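Local coordinates for terminal oxygenase component of carbazole 1,9a-dioxygenase (Nocardioides aromaticivorans, PDB 3GCF), which serves as the terminal oxygenase of carbazole 1,9a-dioxygenase, a Rieske non-heme iron enzyme that probably passes electrons from ferredoxin through its [2Fe-2S] cluster to the iron that activates oxygen, at residues D73-R78 against W101-D106; R78-S83 against S95-G100. All coordinates share one frame; numbering follows the deposited sequence.

Interaction 1: D73-R78 against W101-D106; sequences DGCAHR and WTYDLD. With FES (Fe2/s2 (inorganic) cluster), chain Q.
The rings of His-77 and Trp-101 lie nearly parallel in an offset stack, though the two side chains cross at about a right angle, beside the [2Fe-2S] cluster of a Rieske domain, where 73-78 is the first cluster-binding loop, with its Cys-X-His motif, and 101-104 is the strand that follows the second. The histidine ring and the six-membered ring of Trp-101 have planes 15° apart, and the nearest ring atoms are His-77 CD2 and Trp-101 CZ2, 3.6 Å apart. His-77 CB stands squarely over the same six-membered ring, 3.5 Å from its centroid, a CH-pi contact. With CG anti to the backbone N (chi1 -176°), His-77 turns ND1 to FE2 of the cluster at 2.1 Å; its far nitrogen, NE2, is hydrogen-bonded to Asp-363 of the second subunit. On the opposite face of the imidazole, Arg-78 CG sits over the centre, so the ligand is held flat between an aliphatic chain and an indole. Trp-101 is broad enough to serve two partners: the face that receives His-77 also meets the bridging sulfide S1, 3.3 Å from Trp-101 CD1. Replacing Trp-101 by an alanine is likely to leave His-77 without its stacking partner and S1 without its aromatic cover, opening a gap beside the cluster. Cys-75 suits its place because its thiolate can bind FE1 and still accept from a backbone amide, His-77 N. Tyr-103 reaches the same loop end-on, its ring edge toward Cys-75 SG, the atom that binds FE1 at 2.3 Å. A tyrosine suits this place because its hydroxyl can accept the amide of Ala-76: Ala-76 N to Tyr-103 OH is 3.0 Å, with an N-H...O angle of 156°.

Interaction 2: R78-S83 against S95-G100; sequences RGVPFS and SCWYHG. With FES (Fe2/s2 (inorganic) cluster), chain Q.
Trp-97 and Pro-81 are joined by the one hydrogen bond between these segments: Trp-97 NE1 donates to Pro-81 O at 3.0 Å, nearly straight at 165°. The carbonyl oxygen lies in the indole plane, at its edge, while the donor is tilted 32° from the carbonyl plane. A chi1 of 55° puts Trp-97 CG between its own N and carbonyl carbon and turns the indole edge toward the facing loop. Apolar contacts come next. The branched Val-80 fills the space beside the indole, its CB 3.6 Å from Trp-97 CZ2, and CG2 also reaches Cys-96 SG. Phe-82 offers its ring edge to Cys-96 CB, 3.8 Å from Phe-82 CE1. These are the two cluster-binding loops of the Rieske fold, and the second supplies a Cys-X-X-His pair as metal ligands, where the first has Cys-X-His: Cys-96 SG binds FE1 at 2.3 Å and His-99 ND1 binds FE2 at 2.1 Å. Charged and polar ends point to the second subunit. Arg-78 lays its aliphatic CD 4.0 Å from His-99 CE1, while its guanidinium forms a salt bridge with Glu-182 of the second subunit and His-99 NE2 is hydrogen-bonded to that subunit's Asp-186.

Interactions 1 and 2 lie about 7 Å apart between centres, within the Rieske domain, and grip one [2Fe-2S] cluster from different sides. Interaction 2 is nested along the chain inside the loop closed by interaction 1: 73-78 runs on into 78-83 through the shared Arg-78, and 95-100 leads directly into strand 101-104 of the small three-stranded antiparallel sheet. The two also touch directly, through probable hydrogen bonds from Cys-75 N to Val-80 O and between Asp-73 and Ser-83. Each contributes one cysteine and one histidine to the cluster, and both meet the second subunit, consistent with electron passage to a neighbouring subunit's iron, as in related oxygenases.

Interaction 1: D73-R78 against W101-D106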
loop_
_atom_site.group_PDB
_atom_site.type_symbol
_atom_site.label_atom_id
_atom_site.label_comp_id
_atom_site.label_asym_id
_atom_site.label_seq_id
_atom_site.Cartn_x
_atom_site.Cartn_y
_atom_site.Cartn_z
ATOM N N ASP A 73 -14.871 -4.016 19.696
ATOM C CA ASP A 73 -14.623 -2.637 19.293
ATOM C C ASP A 73 -15.313 -2.348 17.958
ATOM O O ASP A 73 -14.671 -2.012 16.960
ATOM C CB ASP A 73 -13.114 -2.397 19.186
ATOM C CG ASP A 73 -12.767 -0.942 18.970
ATOM O OD1 ASP A 73 -13.611 -0.068 19.263
ATOM O OD2 ASP A 73 -11.638 -0.666 18.521
ATOM N N GLY A 74 -16.635 -2.493 17.964
ATOM C CA GLY A 74 -17.439 -2.269 16.778
ATOM C C GLY A 74 -18.887 -2.106 17.197
ATOM O O GLY A 74 -19.459 -2.981 17.847
ATOM N N CYS A 75 -19.479 -0.974 16.833
ATOM C CA CYS A 75 -20.864 -0.687 17.177
ATOM C C CYS A 75 -21.808 -1.558 16.349
ATOM O O CYS A 75 -21.540 -1.854 15.183
ATOM C CB CYS A 75 -21.152 0.796 16.918
ATOM S SG CYS A 75 -22.767 1.380 17.471
ATOM N N ALA A 76 -22.920 -1.963 16.951
ATOM C CA ALA A 76 -23.898 -2.793 16.257
ATOM C C ALA A 76 -24.698 -1.988 15.230
ATOM O O ALA A 76 -25.255 -2.554 14.288
ATOM C CB ALA A 76 -24.851 -3.429 17.269
ATOM N N HIS A 77 -24.755 -0.671 15.411
ATOM C CA HIS A 77 -25.512 0.196 14.508
ATOM C C HIS A 77 -24.904 0.256 13.103
ATOM O O HIS A 77 -25.431 -0.343 12.164
ATOM C CB HIS A 77 -25.599 1.607 15.096
ATOM C CG HIS A 77 -26.436 2.550 14.288
ATOM N ND1 HIS A 77 -26.269 3.918 14.335
ATOM C CD2 HIS A 77 -27.476 2.326 13.451
ATOM C CE1 HIS A 77 -27.170 4.496 13.562
ATOM N NE2 HIS A 77 -27.916 3.553 13.015
ATOM N N ARG A 78 -23.796 0.982 12.953
ATOM C CA ARG A 78 -23.154 1.086 11.649
ATOM C C ARG A 78 -21.703 0.595 11.654
ATOM O O ARG A 78 -20.876 1.041 10.858
ATOM C CB ARG A 78 -23.239 2.523 11.128
ATOM C CG ARG A 78 -24.674 3.033 10.984
ATOM C CD ARG A 78 -24.716 4.360 10.229
ATOM N NE ARG A 78 -24.216 4.194 8.867
ATOM C CZ ARG A 78 -24.927 4.432 7.769
ATOM N NH1 ARG A 78 -26.181 4.859 7.859
ATOM N NH2 ARG A 78 -24.383 4.224 6.578
ATOM N N TRP A 101 -25.365 5.075 20.896
ATOM C CA TRP A 101 -25.810 3.760 21.353
ATOM C C TRP A 101 -24.903 3.392 22.528
ATOM O O TRP A 101 -23.678 3.491 22.432
ATOM C CB TRP A 101 -25.699 2.729 20.229
ATOM C CG TRP A 101 -26.815 2.822 19.221
ATOM C CD1 TRP A 101 -27.491 3.952 18.840
ATOM C CD2 TRP A 101 -27.338 1.753 18.419
ATOM N NE1 TRP A 101 -28.398 3.652 17.851
ATOM C CE2 TRP A 101 -28.325 2.310 17.573
ATOM C CE3 TRP A 101 -27.066 0.379 18.331
ATOM C CZ2 TRP A 101 -29.042 1.540 16.648
ATOM C CZ3 TRP A 101 -27.778 -0.386 17.412
ATOM C CH2 TRP A 101 -28.757 0.199 16.582
ATOM N N THR A 102 -25.509 2.981 23.637
ATOM C CA THR A 102 -24.763 2.656 24.848
ATOM C C THR A 102 -24.917 1.197 25.253
ATOM O O THR A 102 -26.025 0.660 25.305
ATOM C CB THR A 102 -25.218 3.586 25.987
ATOM O OG1 THR A 102 -25.096 4.943 25.545
ATOM C CG2 THR A 102 -24.367 3.393 27.234
ATOM N N TYR A 103 -23.792 0.560 25.553
ATOM C CA TYR A 103 -23.798 -0.849 25.915
ATOM C C TYR A 103 -23.338 -1.159 27.330
ATOM O O TYR A 103 -22.481 -0.470 27.893
ATOM C CB TYR A 103 -22.919 -1.638 24.944
ATOM C CG TYR A 103 -23.234 -1.410 23.483
ATOM C CD1 TYR A 103 -22.805 -0.253 22.831
ATOM C CD2 TYR A 103 -23.965 -2.346 22.755
ATOM C CE1 TYR A 103 -23.094 -0.035 21.487
ATOM C CE2 TYR A 103 -24.261 -2.136 21.407
ATOM C CZ TYR A 103 -23.820 -0.978 20.783
ATOM O OH TYR A 103 -24.090 -0.773 19.453
ATOM N N ASP A 104 -23.915 -2.222 27.883
ATOM C CA ASP A 104 -23.589 -2.710 29.220
ATOM C C ASP A 104 -22.347 -3.583 29.041
ATOM O O ASP A 104 -22.374 -4.558 28.291
ATOM C CB ASP A 104 -24.751 -3.560 29.750
ATOM C CG ASP A 104 -24.508 -4.086 31.151
ATOM O OD1 ASP A 104 -23.443 -4.695 31.397
ATOM O OD2 ASP A 104 -25.397 -3.900 32.009
ATOM N N LEU A 105 -21.260 -3.242 29.718
ATOM C CA LEU A 105 -20.036 -4.021 29.572
ATOM C C LEU A 105 -20.142 -5.463 30.064
ATOM O O LEU A 105 -19.450 -6.338 29.556
ATOM C CB LEU A 105 -18.875 -3.324 30.283
ATOM C CG LEU A 105 -18.416 -1.990 29.688
ATOM C CD1 LEU A 105 -17.272 -1.441 30.525
ATOM C CD2 LEU A 105 -17.971 -2.184 28.242
ATOM N N ASP A 106 -21.013 -5.723 31.034
ATOM C CA ASP A 106 -21.138 -7.076 31.563
ATOM C C ASP A 106 -21.748 -8.090 30.609
ATOM O O ASP A 106 -21.374 -9.259 30.635
ATOM C CB ASP A 106 -21.935 -7.081 32.871
ATOM C CG ASP A 106 -21.186 -6.420 34.009
ATOM O OD1 ASP A 106 -19.944 -6.559 34.059
ATOM O OD2 ASP A 106 -21.836 -5.775 34.863
HETATM FE FE1 FES Q . -22.617 3.612 16.864
HETATM FE FE2 FES Q . -24.551 4.692 15.317
HETATM S S1 FES Q . -24.517 4.614 17.517
HETATM S S2 FES Q . -22.613 3.626 14.651
#

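Interaction 2: R78-S83 against S95-G100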
loop_
_atom_site.group_PDB
_atom_site.type_symbol
_atom_site.label_atom_id
_atom_site.label_comp_id
_atom_site.label_asym_id
_atom_site.label_seq_id
_atom_site.Cartn_x
_atom_site.Cartn_y
_atom_site.Cartn_z
ATOM N N ARG A 78 -23.796 0.982 12.953
ATOM C CA ARG A 78 -23.154 1.086 11.649
ATOM C C ARG A 78 -21.703 0.595 11.654
ATOM O O ARG A 78 -20.876 1.041 10.858
ATOM C CB ARG A 78 -23.239 2.523 11.128
ATOM C CG ARG A 78 -24.674 3.033 10.984
ATOM C CD ARG A 78 -24.716 4.360 10.229
ATOM N NE ARG A 78 -24.216 4.194 8.867
ATOM C CZ ARG A 78 -24.927 4.432 7.769
ATOM N NH1 ARG A 78 -26.181 4.859 7.859
ATOM N NH2 ARG A 78 -24.383 4.224 6.578
ATOM N N GLY A 79 -21.406 -0.317 12.575
ATOM C CA GLY A 79 -20.091 -0.928 12.656
ATOM C C GLY A 79 -18.845 -0.129 12.979
ATOM O O GLY A 79 -17.748 -0.670 12.863
ATOM N N VAL A 80 -18.970 1.129 13.387
ATOM C CA VAL A 80 -17.768 1.896 13.695
ATOM C C VAL A 80 -17.096 1.438 14.987
ATOM O O VAL A 80 -17.745 0.918 15.895
ATOM C CB VAL A 80 -18.054 3.416 13.825
ATOM C CG1 VAL A 80 -18.681 3.946 12.542
ATOM C CG2 VAL A 80 -18.949 3.682 15.030
ATOM N N PRO A 81 -15.766 1.583 15.064
ATOM C CA PRO A 81 -15.061 1.181 16.286
ATOM C C PRO A 81 -15.191 2.294 17.323
ATOM O O PRO A 81 -15.082 3.474 16.986
ATOM C CB PRO A 81 -13.619 0.988 15.814
ATOM C CG PRO A 81 -13.508 1.917 14.633
ATOM C CD PRO A 81 -14.832 1.733 13.933
ATOM N N PHE A 82 -15.444 1.921 18.574
ATOM C CA PHE A 82 -15.585 2.906 19.639
ATOM C C PHE A 82 -14.245 3.600 19.857
ATOM O O PHE A 82 -14.199 4.774 20.242
ATOM C CB PHE A 82 -15.996 2.237 20.957
ATOM C CG PHE A 82 -17.223 1.379 20.855
ATOM C CD1 PHE A 82 -18.433 1.914 20.432
ATOM C CD2 PHE A 82 -17.169 0.033 21.201
ATOM C CE1 PHE A 82 -19.579 1.119 20.353
ATOM C CE2 PHE A 82 -18.306 -0.767 21.125
ATOM C CZ PHE A 82 -19.513 -0.222 20.701
ATOM N N SER A 83 -13.161 2.860 19.617
ATOM C CA SER A 83 -11.815 3.386 19.818
ATOM C C SER A 83 -11.502 4.664 19.036
ATOM O O SER A 83 -10.560 5.373 19.376
ATOM C CB SER A 83 -10.763 2.300 19.534
ATOM O OG SER A 83 -10.920 1.726 18.251
ATOM N N SER A 95 -20.338 4.209 25.460
ATOM C CA SER A 95 -21.266 4.880 24.555
ATOM C C SER A 95 -20.587 5.162 23.225
ATOM O O SER A 95 -19.471 5.676 23.192
ATOM C CB SER A 95 -21.760 6.198 25.166
ATOM O OG SER A 95 -22.633 5.976 26.266
ATOM N N CYS A 96 -21.259 4.818 22.131
ATOM C CA CYS A 96 -20.705 5.049 20.805
ATOM C C CYS A 96 -20.683 6.552 20.548
ATOM O O CYS A 96 -21.631 7.257 20.881
ATOM C CB CYS A 96 -21.556 4.350 19.743
ATOM S SG CYS A 96 -20.895 4.450 18.056
ATOM N N TRP A 97 -19.591 7.029 19.961
ATOM C CA TRP A 97 -19.413 8.440 19.646
ATOM C C TRP A 97 -20.285 8.933 18.489
ATOM O O TRP A 97 -20.438 10.138 18.304
ATOM C CB TRP A 97 -17.953 8.710 19.265
ATOM C CG TRP A 97 -17.466 7.817 18.140
ATOM C CD1 TRP A 97 -16.822 6.617 18.264
ATOM C CD2 TRP A 97 -17.639 8.031 16.729
ATOM N NE1 TRP A 97 -16.584 6.070 17.020
ATOM C CE2 TRP A 97 -17.075 6.917 16.063
ATOM C CE3 TRP A 97 -18.219 9.055 15.964
ATOM C CZ2 TRP A 97 -17.075 6.797 14.665
ATOM C CZ3 TRP A 97 -18.220 8.934 14.575
ATOM C CH2 TRP A 97 -17.652 7.814 13.941
ATOM N N TYR A 98 -20.849 8.016 17.710
ATOM C CA TYR A 98 -21.633 8.415 16.544
ATOM C C TYR A 98 -23.097 8.791 16.800
ATOM O O TYR A 98 -23.484 9.929 16.539
ATOM C CB TYR A 98 -21.530 7.324 15.469
ATOM C CG TYR A 98 -21.665 7.824 14.044
ATOM C CD1 TYR A 98 -21.601 9.188 13.744
ATOM C CD2 TYR A 98 -21.876 6.931 12.993
ATOM C CE1 TYR A 98 -21.750 9.647 12.432
ATOM C CE2 TYR A 98 -22.026 7.380 11.682
ATOM C CZ TYR A 98 -21.965 8.738 11.408
ATOM O OH TYR A 98 -22.137 9.181 10.113
ATOM N N HIS A 99 -23.908 7.854 17.294
ATOM C CA HIS A 99 -25.317 8.146 17.578
ATOM C C HIS A 99 -25.670 7.877 19.042
ATOM O O HIS A 99 -26.847 7.815 19.404
ATOM C CB HIS A 99 -26.260 7.314 16.695
ATOM C CG HIS A 99 -25.972 7.406 15.230
ATOM N ND1 HIS A 99 -25.049 6.599 14.601
ATOM C CD2 HIS A 99 -26.488 8.208 14.268
ATOM C CE1 HIS A 99 -25.011 6.899 13.314
ATOM N NE2 HIS A 99 -25.874 7.872 13.086
ATOM N N GLY A 100 -24.651 7.691 19.879
ATOM C CA GLY A 100 -24.900 7.455 21.292
ATOM C C GLY A 100 -25.397 6.091 21.751
ATOM O O GLY A 100 -25.832 5.956 22.894
HETATM FE FE1 FES Q . -22.617 3.612 16.864
HETATM FE FE2 FES Q . -24.551 4.692 15.317
HETATM S S1 FES Q . -24.517 4.614 17.517
HETATM S S2 FES Q . -22.613 3.626 14.651
#